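Side-chain contacts in calreticulin, putative (Trypanosoma cruzi, PDB 5HCF), which probably acts as a lectin-like chaperone, its globular domain of legume-lectin fold being linked to binding of both carbohydrate and peptide: residues P140-K143 with L144-Y148; L247-A250 with E251-L255; V215-V218 with E219-S222. All blocks are in the same frame, centred on the assembly; numbering follows the deposited sequence.

In the fold
Contacts 1 and 2 are neighbours, their centres about 12 Å apart: Leu144 packs on Leu255 and Glu251, and Thr145 probably hydrogen-bonds Glu251, so helix 248-260 lies against the start of strand 145-152. Contact 3 stands apart, its nearest atoms about 8 Å from contact 1 and about 10 Å from contact 2, where strand 208-217 of the seven-stranded sheet turns toward strand 223-230 of the other sheet. Contact 2 is a surface contact made mostly of helical backbone bonds. The partly buried contact 1 rests on a histidine-carboxylate pair, whereas the buried contact 3 relies on neutral amide and hydroxyl groups, with one glutamate bound to backbone nitrogens.

Contact 1: P140-K143 with L144-Y148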
loop_
_atom_site.group_PDB
_atom_site.type_symbol
_atom_site.label_atom_id
_atom_site.label_comp_id
_atom_site.label_asym_id
_atom_site.label_seq_id
_atom_site.Cartn_x
_atom_site.Cartn_y
_atom_site.Cartn_z
ATOM N N PRO A 140 6.928 10.142 6.230
ATOM C CA PRO A 140 8.235 10.668 6.639
ATOM C C PRO A 140 9.224 10.695 5.481
ATOM O O PRO A 140 9.360 9.716 4.750
ATOM C CB PRO A 140 8.692 9.697 7.735
ATOM C CG PRO A 140 7.486 8.885 8.100
ATOM C CD PRO A 140 6.576 8.893 6.923
ATOM N N GLU A 141 9.900 11.825 5.319
ATOM C CA GLU A 141 10.810 12.007 4.202
ATOM C C GLU A 141 12.238 11.786 4.657
ATOM O O GLU A 141 12.990 12.734 4.870
ATOM C CB GLU A 141 10.636 13.400 3.592
ATOM C CG GLU A 141 9.328 13.550 2.843
ATOM C CD GLU A 141 9.145 14.919 2.235
ATOM O OE1 GLU A 141 8.148 15.103 1.494
ATOM O OE2 GLU A 141 9.995 15.806 2.490
ATOM N N ASP A 142 12.599 10.517 4.795
ATOM C CA ASP A 142 13.944 10.135 5.199
ATOM C C ASP A 142 14.315 8.827 4.511
ATOM O O ASP A 142 13.537 8.300 3.709
ATOM C CB ASP A 142 14.041 10.011 6.724
ATOM C CG ASP A 142 13.039 9.022 7.306
ATOM O OD1 ASP A 142 12.684 8.042 6.617
ATOM O OD2 ASP A 142 12.597 9.228 8.458
ATOM N N LYS A 143 15.502 8.314 4.819
ATOM C CA LYS A 143 16.010 7.113 4.164
ATOM C C LYS A 143 15.654 5.830 4.918
ATOM O O LYS A 143 16.056 4.739 4.518
ATOM C CB LYS A 143 17.528 7.212 3.994
ATOM C CG LYS A 143 17.966 8.355 3.101
ATOM C CD LYS A 143 19.476 8.445 3.025
ATOM C CE LYS A 143 19.905 9.558 2.084
ATOM N NZ LYS A 143 21.297 9.365 1.584
ATOM N N LEU A 144 14.895 5.957 6.000
ATOM C CA LEU A 144 14.566 4.805 6.829
ATOM C C LEU A 144 13.379 4.002 6.292
ATOM O O LEU A 144 12.602 4.485 5.463
ATOM C CB LEU A 144 14.271 5.257 8.259
ATOM C CG LEU A 144 15.392 5.982 9.001
ATOM C CD1 LEU A 144 14.841 6.633 10.254
ATOM C CD2 LEU A 144 16.512 5.014 9.345
ATOM N N THR A 145 13.254 2.765 6.773
ATOM C CA THR A 145 12.130 1.908 6.425
ATOM C C THR A 145 10.871 2.347 7.163
ATOM O O THR A 145 10.893 2.562 8.373
ATOM C CB THR A 145 12.415 0.428 6.757
ATOM O OG1 THR A 145 13.461 -0.061 5.913
ATOM C CG2 THR A 145 11.165 -0.427 6.550
ATOM N N HIS A 146 9.772 2.485 6.428
ATOM C CA HIS A 146 8.489 2.797 7.040
ATOM C C HIS A 146 7.431 1.781 6.634
ATOM O O HIS A 146 7.461 1.248 5.523
ATOM C CB HIS A 146 8.045 4.212 6.673
ATOM C CG HIS A 146 8.988 5.271 7.152
ATOM N ND1 HIS A 146 9.049 5.670 8.470
ATOM C CD2 HIS A 146 9.906 6.011 6.490
ATOM C CE1 HIS A 146 9.969 6.607 8.601
ATOM N NE2 HIS A 146 10.504 6.835 7.414
ATOM N N VAL A 147 6.509 1.510 7.550
ATOM C CA VAL A 147 5.481 0.495 7.340
ATOM C C VAL A 147 4.098 1.128 7.231
ATOM O O VAL A 147 3.738 2.001 8.020
ATOM C CB VAL A 147 5.471 -0.535 8.488
ATOM C CG1 VAL A 147 4.506 -1.679 8.178
ATOM C CG2 VAL A 147 6.877 -1.059 8.744
ATOM N N TYR A 148 3.319 0.673 6.256
ATOM C CA TYR A 148 1.979 1.204 6.051
ATOM C C TYR A 148 0.955 0.090 6.196
ATOM O O TYR A 148 0.971 -0.887 5.450
ATOM C CB TYR A 148 1.873 1.878 4.683
ATOM C CG TYR A 148 2.935 2.937 4.481
ATOM C CD1 TYR A 148 4.213 2.593 4.057
ATOM C CD2 TYR A 148 2.667 4.278 4.734
ATOM C CE1 TYR A 148 5.188 3.553 3.879
ATOM C CE2 TYR A 148 3.633 5.244 4.558
ATOM C CZ TYR A 148 4.893 4.877 4.133
ATOM O OH TYR A 148 5.865 5.834 3.955
#
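Asp142 and His146 form the polar centre of this turn: NE2 of His146 gives a short 2.6 Å hydrogen bond to OD1 of Asp142, with an N-H...O angle of 156°. The carboxylate offers its syn lone pair and lies nearly coplanar with the imidazole, so it meets the ring at its edge. The same OD1 accepts a second bond, 3.1 Å from the backbone N of Leu144, which arrives from above the carboxylate plane. With CG set between the backbone N and the carbonyl carbon (chi1 57°), the Asp142 carboxylate is turned to the Leu144 N-H and the His146 ring.

The nonpolar part is a CH-pi contact. CG of Pro140 sits over one face of the His146 ring, 3.6 Å from its centroid, and CB of Pro140 approaches NE2 at 3.4 Å. Proline on a face and aspartate at the edge together restrict the ring's rotation, and ND1 is held by Asp163. Carboxylates at both nitrogens would be expected to favour a protonated ring.

His146 and Tyr148 pair through their backbones with strand 69-76, Tyr148 packs on strand 157-162, and Leu144 turns to helix 248-260, placing the turn at the entry to strand 145-152.

Contact 2: L247-A250 with E251-L255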
loop_
_atom_site.group_PDB
_atom_site.type_symbol
_atom_site.label_atom_id
_atom_site.label_comp_id
_atom_site.label_asym_id
_atom_site.label_seq_id
_atom_site.Cartn_x
_atom_site.Cartn_y
_atom_site.Cartn_z
ATOM N N LEU A 247 13.973 -4.592 13.663
ATOM C CA LEU A 247 15.094 -4.130 12.850
ATOM C C LEU A 247 15.349 -2.634 13.021
ATOM O O LEU A 247 16.353 -2.113 12.537
ATOM C CB LEU A 247 14.842 -4.441 11.372
ATOM C CG LEU A 247 14.599 -5.903 10.987
ATOM C CD1 LEU A 247 14.424 -6.030 9.478
ATOM C CD2 LEU A 247 15.734 -6.797 11.482
ATOM N N LYS A 248 14.439 -1.958 13.719
ATOM C CA LYS A 248 14.485 -0.504 13.886
ATOM C C LYS A 248 15.821 -0.032 14.452
ATOM O O LYS A 248 16.490 0.824 13.867
ATOM C CB LYS A 248 13.342 -0.027 14.779
ATOM C CG LYS A 248 12.121 0.467 14.013
ATOM C CD LYS A 248 10.942 0.710 14.941
ATOM C CE LYS A 248 11.126 1.988 15.743
ATOM N NZ LYS A 248 10.853 3.201 14.920
ATOM N N LYS A 249 16.202 -0.584 15.596
ATOM C CA LYS A 249 17.398 -0.134 16.287
ATOM C C LYS A 249 18.647 -0.351 15.442
ATOM O O LYS A 249 19.515 0.518 15.379
ATOM C CB LYS A 249 17.524 -0.876 17.619
ATOM C CG LYS A 249 18.651 -0.426 18.524
ATOM C CD LYS A 249 18.534 1.047 18.842
ATOM C CE LYS A 249 19.492 1.434 19.961
ATOM N NZ LYS A 249 19.493 2.906 20.213
ATOM N N ALA A 250 18.716 -1.499 14.774
ATOM C CA ALA A 250 19.839 -1.824 13.897
ATOM C C ALA A 250 19.928 -0.919 12.663
ATOM O O ALA A 250 20.999 -0.402 12.337
ATOM C CB ALA A 250 19.754 -3.281 13.461
ATOM N N GLU A 251 18.805 -0.734 11.976
ATOM C CA GLU A 251 18.771 0.092 10.770
ATOM C C GLU A 251 19.189 1.539 11.026
ATOM O O GLU A 251 19.995 2.102 10.285
ATOM C CB GLU A 251 17.376 0.064 10.144
ATOM C CG GLU A 251 17.308 0.673 8.756
ATOM C CD GLU A 251 15.886 0.809 8.252
ATOM O OE1 GLU A 251 15.073 1.474 8.930
ATOM O OE2 GLU A 251 15.578 0.253 7.177
ATOM N N ALA A 252 18.632 2.135 12.073
ATOM C CA ALA A 252 18.958 3.509 12.438
ATOM C C ALA A 252 20.451 3.675 12.737
ATOM O O ALA A 252 21.045 4.702 12.410
ATOM C CB ALA A 252 18.122 3.947 13.631
ATOM N N ASP A 253 21.051 2.664 13.359
ATOM C CA ASP A 253 22.483 2.687 13.643
ATOM C C ASP A 253 23.290 2.497 12.363
ATOM O O ASP A 253 24.370 3.073 12.200
ATOM C CB ASP A 253 22.853 1.612 14.668
ATOM C CG ASP A 253 22.297 1.905 16.049
ATOM O OD1 ASP A 253 21.802 3.033 16.268
ATOM O OD2 ASP A 253 22.354 1.008 16.917
ATOM N N ALA A 254 22.756 1.692 11.452
ATOM C CA ALA A 254 23.381 1.500 10.152
ATOM C C ALA A 254 23.343 2.801 9.356
ATOM O O ALA A 254 24.303 3.146 8.665
ATOM C CB ALA A 254 22.696 0.383 9.389
ATOM N N LEU A 255 22.223 3.513 9.457
ATOM C CA LEU A 255 22.076 4.807 8.796
ATOM C C LEU A 255 23.058 5.846 9.332
ATOM O O LEU A 255 23.641 6.609 8.561
ATOM C CB LEU A 255 20.645 5.326 8.939
ATOM C CG LEU A 255 20.410 6.710 8.326
ATOM C CD1 LEU A 255 20.664 6.709 6.821
ATOM C CD2 LEU A 255 19.008 7.196 8.646
#
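Glu251 N binds Leu247 O at 2.9 Å in a nearly straight bond (169°), the first of four i to i+4 backbone bonds that wind this helical turn. Ala252 N follows with a 3.1 Å bond to Lys248 O, slightly longer and just as straight. The bond from Asp253 N to Lys249 O is weak at 3.3 Å, while Ala254 N returns to 2.9 Å from Ala250 O, its approach tilted slightly from the carbonyl plane.

Outward from the backbone bonds, Lys249 and Asp253 lie one turn apart on the exposed side. Their opposite charges would attract, but NZ of Lys249 stays 4.6 Å from OD1 of Asp253, beyond a salt bridge. CG of Asp253 lies beside its own backbone N (chi1 -69°), which brings the carboxylate back over Lys249 O; no hydrogen bond forms between these oxygens, since both are acceptors.

The remaining packing is side chain on backbone: CB of Glu251 rests 3.4 Å from Leu247 O, and the methyl groups of Ala252 and Ala254 touch Lys248 O and Ala250 O.

Glu251 is buried, its OE2 hydrogen-bonded with Thr145 OG1 on strand 145-152. Ala250 and Glu251 pack on Ala35, and Leu255 on Phe33 and Leu144, so this first part of helix 248-260 lies over loops and the strand's start.

Contact 3: V215-V218 with E219-S222; sequences VWQV and ESGS
Gln217 reaches across the turn to Ser220 and Ser222, its amide spanning the two hydroxyl groups in the buried half of the contact. NE2 of Gln217 lies 2.7 Å from OG of Ser222, a short but bent and therefore weak hydrogen bond (126°). At the other end of the amide, OE1 of Gln217 is 3.4 Å from OG of Ser220, at most a weak bond. Gln217 CG lies beside the backbone N (chi1 -81°) and the chain then runs extended, which carries the amide over the loop. Both hydroxyls have stronger partners beyond the turn: Ser222 OG bonds to His77 and Gln79, and Ser220 OG to Tyr52. These bonds probably set the positions of the hydroxyls against which the amide rests.

The partly exposed side differs in kind: no hydrogen bond joins the two segments there, and a valine simply lies beside a carboxylate whose bonds go elsewhere. Val218 and Glu219 point the same way, with CG1 of Val218 3.3 Å from OE2 of Glu219 and CB of Val218 3.6 Å from OE1. A bend at chi2 (80°) folds the glutamate chain back along the valine. OE1 is held by the backbone nitrogens of Lys82 and Cys83, the latter a residue of the Cys83-Cys114 disulfide, and Val218 also packs on Cys83.

Gly221 has a positive phi (121°), letting the chain swing round before strand 223-230. The arrangement is a connection between the two antiparallel sheets of a legume-lectin beta sandwich, with the glutamine amide lying against the loop's two serine hydroxyls as the chain passes from one sheet to the other.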
loop_
_atom_site.group_PDB
_atom_site.type_symbol
_atom_site.label_atom_id
_atom_site.label_comp_id
_atom_site.label_asym_id
_atom_site.label_seq_id
_atom_site.Cartn_x
_atom_site.Cartn_y
_atom_site.Cartn_z
ATOM N N VAL A 215 4.315 1.713 -10.101
ATOM C CA VAL A 215 4.789 3.030 -9.680
ATOM C C VAL A 215 5.722 3.665 -10.699
ATOM O O VAL A 215 6.332 2.978 -11.513
ATOM C CB VAL A 215 5.532 2.969 -8.326
ATOM C CG1 VAL A 215 4.630 2.413 -7.252
ATOM C CG2 VAL A 215 6.801 2.140 -8.447
ATOM N N TRP A 216 5.817 4.989 -10.640
ATOM C CA TRP A 216 6.804 5.744 -11.396
ATOM C C TRP A 216 7.854 6.286 -10.437
ATOM O O TRP A 216 7.518 6.784 -9.365
ATOM C CB TRP A 216 6.137 6.886 -12.175
ATOM C CG TRP A 216 7.064 8.018 -12.531
ATOM C CD1 TRP A 216 7.251 9.178 -11.834
ATOM C CD2 TRP A 216 7.934 8.091 -13.667
ATOM N NE1 TRP A 216 8.177 9.970 -12.467
ATOM C CE2 TRP A 216 8.613 9.325 -13.595
ATOM C CE3 TRP A 216 8.203 7.234 -14.740
ATOM C CZ2 TRP A 216 9.543 9.723 -14.553
ATOM C CZ3 TRP A 216 9.125 7.632 -15.690
ATOM C CH2 TRP A 216 9.785 8.864 -15.590
ATOM N N GLN A 217 9.125 6.170 -10.815
ATOM C CA GLN A 217 10.212 6.702 -9.998
ATOM C C GLN A 217 11.236 7.476 -10.817
ATOM O O GLN A 217 11.781 6.963 -11.796
ATOM C CB GLN A 217 10.935 5.589 -9.233
ATOM C CG GLN A 217 10.249 5.140 -7.955
ATOM C CD GLN A 217 11.185 4.352 -7.056
ATOM O OE1 GLN A 217 11.609 3.253 -7.391
ATOM N NE2 GLN A 217 11.530 4.929 -5.917
ATOM N N VAL A 218 11.490 8.716 -10.405
ATOM C CA VAL A 218 12.579 9.504 -10.967
ATOM C C VAL A 218 13.892 9.048 -10.341
ATOM O O VAL A 218 14.783 8.556 -11.035
ATOM C CB VAL A 218 12.404 11.011 -10.726
ATOM C CG1 VAL A 218 13.612 11.764 -11.273
ATOM C CG2 VAL A 218 11.115 11.513 -11.369
ATOM N N GLU A 219 14.009 9.227 -9.028
ATOM C CA GLU A 219 15.148 8.704 -8.278
ATOM C C GLU A 219 14.796 7.323 -7.737
ATOM O O GLU A 219 14.013 7.199 -6.793
ATOM C CB GLU A 219 15.538 9.644 -7.132
ATOM C CG GLU A 219 15.767 11.099 -7.553
ATOM C CD GLU A 219 14.468 11.894 -7.721
ATOM O OE1 GLU A 219 13.404 11.437 -7.248
ATOM O OE2 GLU A 219 14.512 12.984 -8.327
ATOM N N SER A 220 15.360 6.284 -8.346
ATOM C CA SER A 220 15.018 4.918 -7.969
ATOM C C SER A 220 15.855 4.426 -6.790
ATOM O O SER A 220 16.689 5.160 -6.265
ATOM C CB SER A 220 15.179 3.981 -9.168
ATOM O OG SER A 220 14.562 2.729 -8.920
ATOM N N GLY A 221 15.619 3.182 -6.380
ATOM C CA GLY A 221 16.355 2.587 -5.281
ATOM C C GLY A 221 15.474 2.138 -4.127
ATOM O O GLY A 221 15.976 1.662 -3.112
ATOM N N SER A 222 14.161 2.293 -4.275
ATOM C CA SER A 222 13.219 1.928 -3.211
ATOM C C SER A 222 13.188 0.419 -2.970
ATOM O O SER A 222 13.388 -0.369 -3.892
ATOM C CB SER A 222 11.810 2.429 -3.538
ATOM O OG SER A 222 11.737 3.846 -3.491
#